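Local coordinates for F5/8 type C domain protein (Clostridium perfringens, PDB 7JRM) that probably binds mucin-type glycans through a carbohydrate-binding module that forms part of the O-glycopeptidase ZmpB, at residues Asn248-Ser253 against Val291-Asn296; Gly323-Leu328 against Thr340-Ala345; Glu255-Ala260 against Lys285-Leu290. One frame throughout, in Å; residues are numbered along the deposited sequence.

Contact 1: residues Asn248-Ser253 against Val291-Asn296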
loop_
_atom_site.group_PDB
_atom_site.type_symbol
_atom_site.label_atom_id
_atom_site.label_comp_id
_atom_site.label_asym_id
_atom_site.label_seq_id
_atom_site.Cartn_x
_atom_site.Cartn_y
_atom_site.Cartn_z
ATOM N N ASN A 248 -21.813 -4.208 4.683
ATOM C CA ASN A 248 -22.543 -4.893 5.742
ATOM C C ASN A 248 -22.230 -4.354 7.131
ATOM O O ASN A 248 -22.740 -4.899 8.116
ATOM C CB ASN A 248 -22.246 -6.394 5.698
ATOM C CG ASN A 248 -22.486 -6.999 4.329
ATOM O OD1 ASN A 248 -21.829 -7.965 3.943
ATOM N ND2 ASN A 248 -23.433 -6.434 3.588
ATOM N N TYR A 249 -21.412 -3.311 7.237
ATOM C CA TYR A 249 -21.047 -2.731 8.519
ATOM C C TYR A 249 -21.305 -1.232 8.488
ATOM O O TYR A 249 -21.389 -0.618 7.421
ATOM C CB TYR A 249 -19.578 -3.014 8.866
ATOM C CG TYR A 249 -19.191 -4.467 8.705
ATOM C CD1 TYR A 249 -19.370 -5.372 9.743
ATOM C CD2 TYR A 249 -18.652 -4.934 7.513
ATOM C CE1 TYR A 249 -19.022 -6.702 9.599
ATOM C CE2 TYR A 249 -18.301 -6.262 7.361
ATOM C CZ TYR A 249 -18.488 -7.141 8.406
ATOM O OH TYR A 249 -18.140 -8.463 8.258
ATOM N N THR A 250 -21.449 -0.653 9.678
ATOM C CA THR A 250 -21.734 0.771 9.788
ATOM C C THR A 250 -20.614 1.591 9.157
ATOM O O THR A 250 -19.458 1.162 9.093
ATOM C CB THR A 250 -21.915 1.170 11.253
ATOM O OG1 THR A 250 -20.632 1.319 11.873
ATOM C CG2 THR A 250 -22.716 0.111 11.999
ATOM N N GLU A 251 -20.974 2.786 8.682
ATOM C CA GLU A 251 -19.996 3.650 8.028
ATOM C C GLU A 251 -18.844 3.988 8.966
ATOM O O GLU A 251 -17.689 4.090 8.533
ATOM C CB GLU A 251 -20.678 4.924 7.525
ATOM C CG GLU A 251 -19.736 6.098 7.301
ATOM C CD GLU A 251 -20.360 7.196 6.463
ATOM O OE1 GLU A 251 -20.318 8.368 6.892
ATOM O OE2 GLU A 251 -20.891 6.887 5.374
ATOM N N GLU A 252 -19.133 4.146 10.259
ATOM C CA GLU A 252 -18.086 4.478 11.219
ATOM C C GLU A 252 -17.106 3.322 11.391
ATOM O O GLU A 252 -15.886 3.521 11.368
ATOM C CB GLU A 252 -18.711 4.858 12.561
ATOM C CG GLU A 252 -17.891 5.847 13.370
ATOM C CD GLU A 252 -18.710 6.548 14.437
ATOM N N SER A 253 -17.623 2.103 11.563
ATOM C CA SER A 253 -16.752 0.954 11.787
ATOM C C SER A 253 -16.063 0.510 10.502
ATOM O O SER A 253 -14.901 0.089 10.533
ATOM C CB SER A 253 -17.549 -0.202 12.391
ATOM O OG SER A 253 -17.992 -1.097 11.386
ATOM N N VAL A 291 -19.081 -3.684 13.636
ATOM C CA VAL A 291 -20.473 -3.817 14.049
ATOM C C VAL A 291 -21.328 -3.871 12.791
ATOM O O VAL A 291 -21.243 -2.982 11.936
ATOM C CB VAL A 291 -20.912 -2.661 14.971
ATOM C CG1 VAL A 291 -20.082 -1.412 14.697
ATOM C CG2 VAL A 291 -22.401 -2.376 14.824
ATOM N N LYS A 292 -22.133 -4.922 12.669
ATOM C CA LYS A 292 -22.974 -5.110 11.497
ATOM C C LYS A 292 -24.165 -4.157 11.530
ATOM O O LYS A 292 -24.652 -3.772 12.598
ATOM C CB LYS A 292 -23.464 -6.557 11.415
ATOM C CG LYS A 292 -22.359 -7.595 11.551
ATOM C CD LYS A 292 -22.373 -8.560 10.381
ATOM C CE LYS A 292 -21.440 -9.732 10.619
ATOM N NZ LYS A 292 -22.131 -10.846 11.326
ATOM N N VAL A 293 -24.626 -3.773 10.342
ATOM C CA VAL A 293 -25.818 -2.943 10.206
ATOM C C VAL A 293 -27.055 -3.794 10.458
ATOM O O VAL A 293 -26.988 -5.028 10.464
ATOM C CB VAL A 293 -25.895 -2.272 8.821
ATOM C CG1 VAL A 293 -24.610 -1.532 8.504
ATOM C CG2 VAL A 293 -26.195 -3.300 7.747
ATOM N N ASP A 294 -28.194 -3.139 10.664
ATOM C CA ASP A 294 -29.483 -3.811 10.798
ATOM C C ASP A 294 -30.415 -3.189 9.764
ATOM O O ASP A 294 -30.989 -2.123 10.001
ATOM C CB ASP A 294 -30.040 -3.677 12.212
ATOM C CG ASP A 294 -31.361 -4.409 12.397
ATOM O OD1 ASP A 294 -31.729 -5.228 11.530
ATOM O OD2 ASP A 294 -32.034 -4.158 13.417
ATOM N N LEU A 295 -30.559 -3.854 8.618
ATOM C CA LEU A 295 -31.421 -3.351 7.555
ATOM C C LEU A 295 -32.899 -3.386 7.919
ATOM O O LEU A 295 -33.721 -2.904 7.132
ATOM C CB LEU A 295 -31.185 -4.148 6.270
ATOM C CG LEU A 295 -29.771 -4.109 5.687
ATOM C CD1 LEU A 295 -29.732 -4.806 4.336
ATOM C CD2 LEU A 295 -29.271 -2.677 5.569
ATOM N N ASN A 296 -33.257 -3.926 9.084
ATOM C CA ASN A 296 -34.642 -3.989 9.528
ATOM C C ASN A 296 -34.985 -2.950 10.587
ATOM O O ASN A 296 -36.167 -2.780 10.900
ATOM C CB ASN A 296 -34.959 -5.386 10.077
ATOM C CG ASN A 296 -34.757 -6.476 9.046
ATOM O OD1 ASN A 296 -34.087 -7.476 9.307
ATOM N ND2 ASN A 296 -35.333 -6.289 7.866
#

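Contact 2: residues Gly323-Leu328 against Thr340-Ala345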
loop_
_atom_site.group_PDB
_atom_site.type_symbol
_atom_site.label_atom_id
_atom_site.label_comp_id
_atom_site.label_asym_id
_atom_site.label_seq_id
_atom_site.Cartn_x
_atom_site.Cartn_y
_atom_site.Cartn_z
ATOM N N GLY A 323 -32.619 -0.569 5.577
ATOM C CA GLY A 323 -32.568 -1.213 4.275
ATOM C C GLY A 323 -33.383 -0.469 3.237
ATOM O O GLY A 323 -32.986 -0.370 2.074
ATOM N N ASP A 324 -34.538 0.066 3.645
ATOM C CA ASP A 324 -35.289 0.955 2.766
ATOM C C ASP A 324 -34.481 2.203 2.437
ATOM O O ASP A 324 -34.418 2.624 1.278
ATOM C CB ASP A 324 -36.620 1.342 3.413
ATOM C CG ASP A 324 -37.639 0.222 3.367
ATOM O OD1 ASP A 324 -37.683 -0.503 2.352
ATOM O OD2 ASP A 324 -38.401 0.075 4.345
ATOM N N MET A 325 -33.844 2.802 3.450
ATOM C CA MET A 325 -33.073 4.021 3.228
ATOM C C MET A 325 -31.878 3.768 2.319
ATOM O O MET A 325 -31.548 4.602 1.467
ATOM C CB MET A 325 -32.616 4.605 4.565
ATOM C CG MET A 325 -33.753 5.065 5.462
ATOM S SD MET A 325 -34.701 6.424 4.747
ATOM C CE MET A 325 -33.417 7.641 4.491
ATOM N N TYR A 326 -31.217 2.617 2.480
ATOM C CA TYR A 326 -30.072 2.287 1.638
ATOM C C TYR A 326 -30.458 2.110 0.175
ATOM O O TYR A 326 -29.583 2.172 -0.695
ATOM C CB TYR A 326 -29.393 1.012 2.143
ATOM C CG TYR A 326 -28.469 1.218 3.323
ATOM C CD1 TYR A 326 -28.357 2.458 3.938
ATOM C CD2 TYR A 326 -27.706 0.169 3.823
ATOM C CE1 TYR A 326 -27.513 2.648 5.017
ATOM C CE2 TYR A 326 -26.859 0.349 4.902
ATOM C CZ TYR A 326 -26.766 1.591 5.494
ATOM O OH TYR A 326 -25.926 1.780 6.569
ATOM N N SER A 327 -31.740 1.894 -0.113
ATOM C CA SER A 327 -32.193 1.624 -1.470
ATOM C C SER A 327 -32.557 2.881 -2.254
ATOM O O SER A 327 -32.811 2.782 -3.459
ATOM C CB SER A 327 -33.395 0.675 -1.440
ATOM O OG SER A 327 -34.613 1.395 -1.446
ATOM N N LEU A 328 -32.589 4.050 -1.614
ATOM C CA LEU A 328 -32.887 5.287 -2.330
ATOM C C LEU A 328 -31.692 5.716 -3.168
ATOM O O LEU A 328 -30.620 6.022 -2.633
ATOM C CB LEU A 328 -33.273 6.410 -1.369
ATOM C CG LEU A 328 -34.651 6.459 -0.696
ATOM C CD1 LEU A 328 -35.763 6.107 -1.676
ATOM C CD2 LEU A 328 -34.726 5.604 0.558
ATOM N N THR A 340 -34.779 15.347 8.713
ATOM C CA THR A 340 -34.236 14.385 9.663
ATOM C C THR A 340 -34.611 12.964 9.260
ATOM O O THR A 340 -35.779 12.665 8.993
ATOM C CB THR A 340 -34.745 14.686 11.072
ATOM O OG1 THR A 340 -34.323 16.000 11.462
ATOM C CG2 THR A 340 -34.198 13.673 12.068
ATOM N N GLY A 341 -33.605 12.087 9.211
ATOM C CA GLY A 341 -33.756 10.721 8.761
ATOM C C GLY A 341 -33.088 10.448 7.428
ATOM O O GLY A 341 -32.640 9.321 7.188
ATOM N N LEU A 342 -33.002 11.462 6.563
ATOM C CA LEU A 342 -32.382 11.300 5.254
ATOM C C LEU A 342 -30.874 11.106 5.330
ATOM O O LEU A 342 -30.255 10.798 4.305
ATOM C CB LEU A 342 -32.702 12.506 4.370
ATOM C CG LEU A 342 -33.939 12.364 3.482
ATOM C CD1 LEU A 342 -34.073 13.556 2.547
ATOM C CD2 LEU A 342 -33.881 11.063 2.698
ATOM N N GLU A 343 -30.269 11.278 6.507
ATOM C CA GLU A 343 -28.847 11.001 6.668
ATOM C C GLU A 343 -28.527 9.514 6.594
ATOM O O GLU A 343 -27.346 9.153 6.594
ATOM C CB GLU A 343 -28.347 11.573 7.997
ATOM C CG GLU A 343 -28.922 10.895 9.233
ATOM C CD GLU A 343 -30.297 11.418 9.604
ATOM O OE1 GLU A 343 -30.731 12.428 9.012
ATOM O OE2 GLU A 343 -30.942 10.822 10.491
ATOM N N ASN A 344 -29.543 8.652 6.531
ATOM C CA ASN A 344 -29.336 7.215 6.426
ATOM C C ASN A 344 -29.292 6.721 4.987
ATOM O O ASN A 344 -28.817 5.606 4.744
ATOM C CB ASN A 344 -30.439 6.466 7.182
ATOM C CG ASN A 344 -30.342 6.644 8.685
ATOM O OD1 ASN A 344 -29.456 6.087 9.332
ATOM N ND2 ASN A 344 -31.257 7.425 9.248
ATOM N N ALA A 345 -29.776 7.517 4.032
ATOM C CA ALA A 345 -29.774 7.139 2.618
ATOM C C ALA A 345 -28.407 7.468 2.026
ATOM O O ALA A 345 -28.217 8.457 1.313
ATOM C CB ALA A 345 -30.896 7.846 1.869
#

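Contact 3: residues Glu255-Ala260 against Lys285-Leu290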
loop_
_atom_site.group_PDB
_atom_site.type_symbol
_atom_site.label_atom_id
_atom_site.label_comp_id
_atom_site.label_asym_id
_atom_site.label_seq_id
_atom_site.Cartn_x
_atom_site.Cartn_y
_atom_site.Cartn_z
ATOM N N GLU A 255 -15.206 2.501 8.092
ATOM C CA GLU A 255 -14.154 3.485 7.858
ATOM C C GLU A 255 -12.897 3.142 8.645
ATOM O O GLU A 255 -11.781 3.227 8.118
ATOM C CB GLU A 255 -14.648 4.882 8.234
ATOM C CG GLU A 255 -14.189 5.984 7.296
ATOM C CD GLU A 255 -15.050 6.084 6.054
ATOM O OE1 GLU A 255 -16.044 6.841 6.081
ATOM O OE2 GLU A 255 -14.734 5.409 5.052
ATOM N N ALA A 256 -13.060 2.751 9.912
ATOM C CA ALA A 256 -11.907 2.428 10.744
ATOM C C ALA A 256 -11.164 1.210 10.211
ATOM O O ALA A 256 -9.929 1.207 10.148
ATOM C CB ALA A 256 -12.353 2.198 12.187
ATOM N N LEU A 257 -11.899 0.164 9.826
ATOM C CA LEU A 257 -11.261 -1.010 9.239
ATOM C C LEU A 257 -10.573 -0.661 7.927
ATOM O O LEU A 257 -9.454 -1.119 7.664
ATOM C CB LEU A 257 -12.294 -2.117 9.024
ATOM C CG LEU A 257 -11.811 -3.333 8.230
ATOM C CD1 LEU A 257 -10.765 -4.105 9.019
ATOM C CD2 LEU A 257 -12.977 -4.232 7.850
ATOM N N LYS A 258 -11.225 0.154 7.095
ATOM C CA LYS A 258 -10.617 0.582 5.839
ATOM C C LYS A 258 -9.324 1.348 6.086
ATOM O O LYS A 258 -8.341 1.177 5.353
ATOM C CB LYS A 258 -11.605 1.439 5.047
ATOM C CG LYS A 258 -11.131 1.825 3.658
ATOM C CD LYS A 258 -10.781 0.601 2.830
ATOM C CE LYS A 258 -9.550 0.851 1.979
ATOM N NZ LYS A 258 -9.779 1.935 0.984
ATOM N N ASN A 259 -9.304 2.198 7.116
ATOM C CA ASN A 259 -8.087 2.930 7.445
ATOM C C ASN A 259 -7.003 1.994 7.963
ATOM O O ASN A 259 -5.815 2.203 7.696
ATOM C CB ASN A 259 -8.391 4.021 8.471
ATOM C CG ASN A 259 -9.304 5.100 7.923
ATOM O OD1 ASN A 259 -9.517 5.195 6.714
ATOM N ND2 ASN A 259 -9.853 5.921 8.812
ATOM N N ALA A 260 -7.394 0.953 8.704
ATOM C CA ALA A 260 -6.415 0.002 9.218
ATOM C C ALA A 260 -5.824 -0.843 8.096
ATOM O O ALA A 260 -4.630 -1.165 8.119
ATOM C CB ALA A 260 -7.053 -0.888 10.283
ATOM N N LYS A 285 -7.484 -5.045 15.980
ATOM C CA LYS A 285 -8.416 -4.349 16.862
ATOM C C LYS A 285 -9.661 -3.904 16.104
ATOM O O LYS A 285 -10.788 -4.097 16.575
ATOM C CB LYS A 285 -7.722 -3.154 17.517
ATOM C CG LYS A 285 -8.654 -2.239 18.292
ATOM C CD LYS A 285 -7.987 -0.909 18.601
ATOM C CE LYS A 285 -8.952 0.052 19.277
ATOM N NZ LYS A 285 -10.108 0.387 18.401
ATOM N N GLU A 286 -9.478 -3.305 14.925
ATOM C CA GLU A 286 -10.622 -2.896 14.119
ATOM C C GLU A 286 -11.362 -4.088 13.531
ATOM O O GLU A 286 -12.556 -3.974 13.227
ATOM C CB GLU A 286 -10.175 -1.955 12.998
ATOM C CG GLU A 286 -9.409 -0.726 13.471
ATOM C CD GLU A 286 -10.213 0.156 14.413
ATOM O OE1 GLU A 286 -9.593 0.926 15.176
ATOM O OE2 GLU A 286 -11.461 0.088 14.391
ATOM N N MET A 287 -10.683 -5.225 13.365
ATOM C CA MET A 287 -11.355 -6.428 12.887
ATOM C C MET A 287 -12.387 -6.916 13.895
ATOM O O MET A 287 -13.499 -7.304 13.517
ATOM C CB MET A 287 -10.327 -7.520 12.598
ATOM C CG MET A 287 -9.848 -7.577 11.156
ATOM S SD MET A 287 -11.207 -7.627 9.978
ATOM C CE MET A 287 -10.938 -9.243 9.259
ATOM N N ASN A 288 -12.039 -6.900 15.182
ATOM C CA ASN A 288 -12.957 -7.319 16.232
ATOM C C ASN A 288 -13.890 -6.204 16.685
ATOM O O ASN A 288 -14.794 -6.464 17.487
ATOM C CB ASN A 288 -12.171 -7.851 17.433
ATOM C CG ASN A 288 -11.229 -8.979 17.058
ATOM O OD1 ASN A 288 -11.660 -10.035 16.596
ATOM N ND2 ASN A 288 -9.935 -8.759 17.255
ATOM N N SER A 289 -13.695 -4.979 16.201
ATOM C CA SER A 289 -14.557 -3.856 16.536
ATOM C C SER A 289 -15.627 -3.597 15.485
ATOM O O SER A 289 -16.369 -2.617 15.603
ATOM C CB SER A 289 -13.718 -2.589 16.741
ATOM O OG SER A 289 -13.188 -2.537 18.053
ATOM N N LEU A 290 -15.721 -4.446 14.465
ATOM C CA LEU A 290 -16.744 -4.279 13.442
ATOM C C LEU A 290 -18.128 -4.524 14.029
ATOM O O LEU A 290 -18.332 -5.449 14.819
ATOM C CB LEU A 290 -16.494 -5.237 12.279
ATOM C CG LEU A 290 -15.438 -4.839 11.245
ATOM C CD1 LEU A 290 -15.227 -5.970 10.255
ATOM C CD2 LEU A 290 -15.835 -3.559 10.523
#

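Contact 1: residues Asn248-Ser253 against Val291-Asn296
Y249 and K292 lie side by side and point the same way, with CD of the lysine 3.9 Å from CE1 of the tyrosine. The methylene meets the ring obliquely, an apolar touch and not a stack. In both residues CG stands anti to the carbonyl carbon (chi1 -49° in Y249, -50° in K292), which starts the two chains off on matching courses. T250 and V291 behave differently: their side chains cross at about a right angle, methyl against methyl, CG2 of T250 being 3.8 Å from CG2 of V291. Close by, CB of S253 packs on CG1 of V291 at 3.6 Å. The backbones beneath are paired. Y249 and K292 form a single antiparallel bridge, a non-hydrogen-bonded pair flanked by V293 N to N248 O (3.1 Å) and T250 N to V291 O (3.3 Å). The bridge ties the start of helix 251-270 to the chain leaving helix 273-288. T250 is also the N-cap of helix 251-270, its OG1 accepting from S253 N at 3.1 Å, so one residue serves both the bridge and the helix end. Packing is tightest at V293, whose CG1 comes within 3.3 Å of C of Y249. The V291 carbonyl group sits near the plane of the Y249 ring, at its edge. Beyond the bridge, V293 also touches Y326 of helix 322-326.

Contact 2: residues Gly323-Leu328 against Thr340-Ala345
M325, on the short helix 322-326, packs against the turn at G341-A345, which lies between strands 330-332 and 350-352. These two parallel strands, together with the leucine-spaced sequence around them, are consistent with leucine-rich repeats of the internalin kind. The tight part is built round the end of M325. Bends at chi2 (-64°) and chi3 (-57°) curl the chain so that CE reaches 3.6 Å from CB of A345 and 3.9 Å from CD2 of L342. The same methyl comes 3.3 Å from O of G341. That carbonyl accepts from both N and ND2 of N344, which approach from the same face of its plane. The second bond, ND2 of N344 to O of G341 at 3.1 Å, holds the amide over its own turn; CB of N344 lies 3.9 Å from CB of M325. Backbone meets backbone too, CA of A345 making a C-H...O contact of 3.3 Å to O of M325. Residues I299, I310 and I320 add to the apolar surroundings of M325. Packing thins at the inner margin, where CB of L328 is 4.3 Å from CB of A345. On the solvent side exposed E343 does not touch the helix, its carboxylate accepting from G341 N. Partly exposed Y326, a cation-pi partner of K346, buries little area here but makes one close edge contact: O of N344 lies in the ring plane, 3.2 Å from CE1 of Y326.

Contact 3: residues Glu255-Ala260 against Lys285-Leu290
Torsions direct the two longest reaches of this contact, those of L257 and E286. In L257, CG is anti to the backbone N (chi1 171°), and the two methyls go to different partners: CD1 lies 3.7 Å from SD of M287, while CD2 lies 3.7 Å from CD1 of L290. L257 crosses the M287 side chain obliquely but that of L290 at about a right angle, so one leucine is set between M287 of helix 273-288 and L290, just past the helix. E286 has CG anti to the carbonyl carbon (chi1 -55°) and a second bend at chi2 (-60°), which bring its chain to A256 and A260. CG of E286 is 4.0 Å from CB of A260, and OE2 is 3.2 Å from CB of A256. The E286 chain thus rests on the methyls of both alanines, with A256 O also near CG. Its CB lies 4.0 Å from CA of L257. No hydrogen bond crosses the contact; OE1 of E286 has a salt bridge with NZ of K285 at 3.3 Å, a weak hydrogen bond. That lysine probably offsets the nearby negative charge of E282. L244 touches M287 and L290, and L246 touches L257, adding to the apolar side. The segments run antiparallel on helices 251-270 and 273-288, joined by a very short turn: a helical hairpin that, with helix 232-242, is consistent with a small three-helix bundle.

Overall arrangement
Along the chain, helix 251-270 begins within contact 1 and carries the first half of contact 3 just beyond. After the turn, helix 273-288 returns to complete contact 3, closing a helical hairpin, and only then does the chain reach 291-296 and close contact 1. Contact 3 is therefore nested inside contact 1, and the two touch through L290, which meets both Y249 and S253. Contact 2 follows in series, closing a short loop that includes strand 330-332. L295 links contacts 1 and 2: its O probably accepts a hydrogen bond from G323 N, and its side chain packs on Y326, so the helical hairpin is coupled to the repeat-like region. Contacts 2 and 3 do not touch; their nearest atoms are about 11 Å apart.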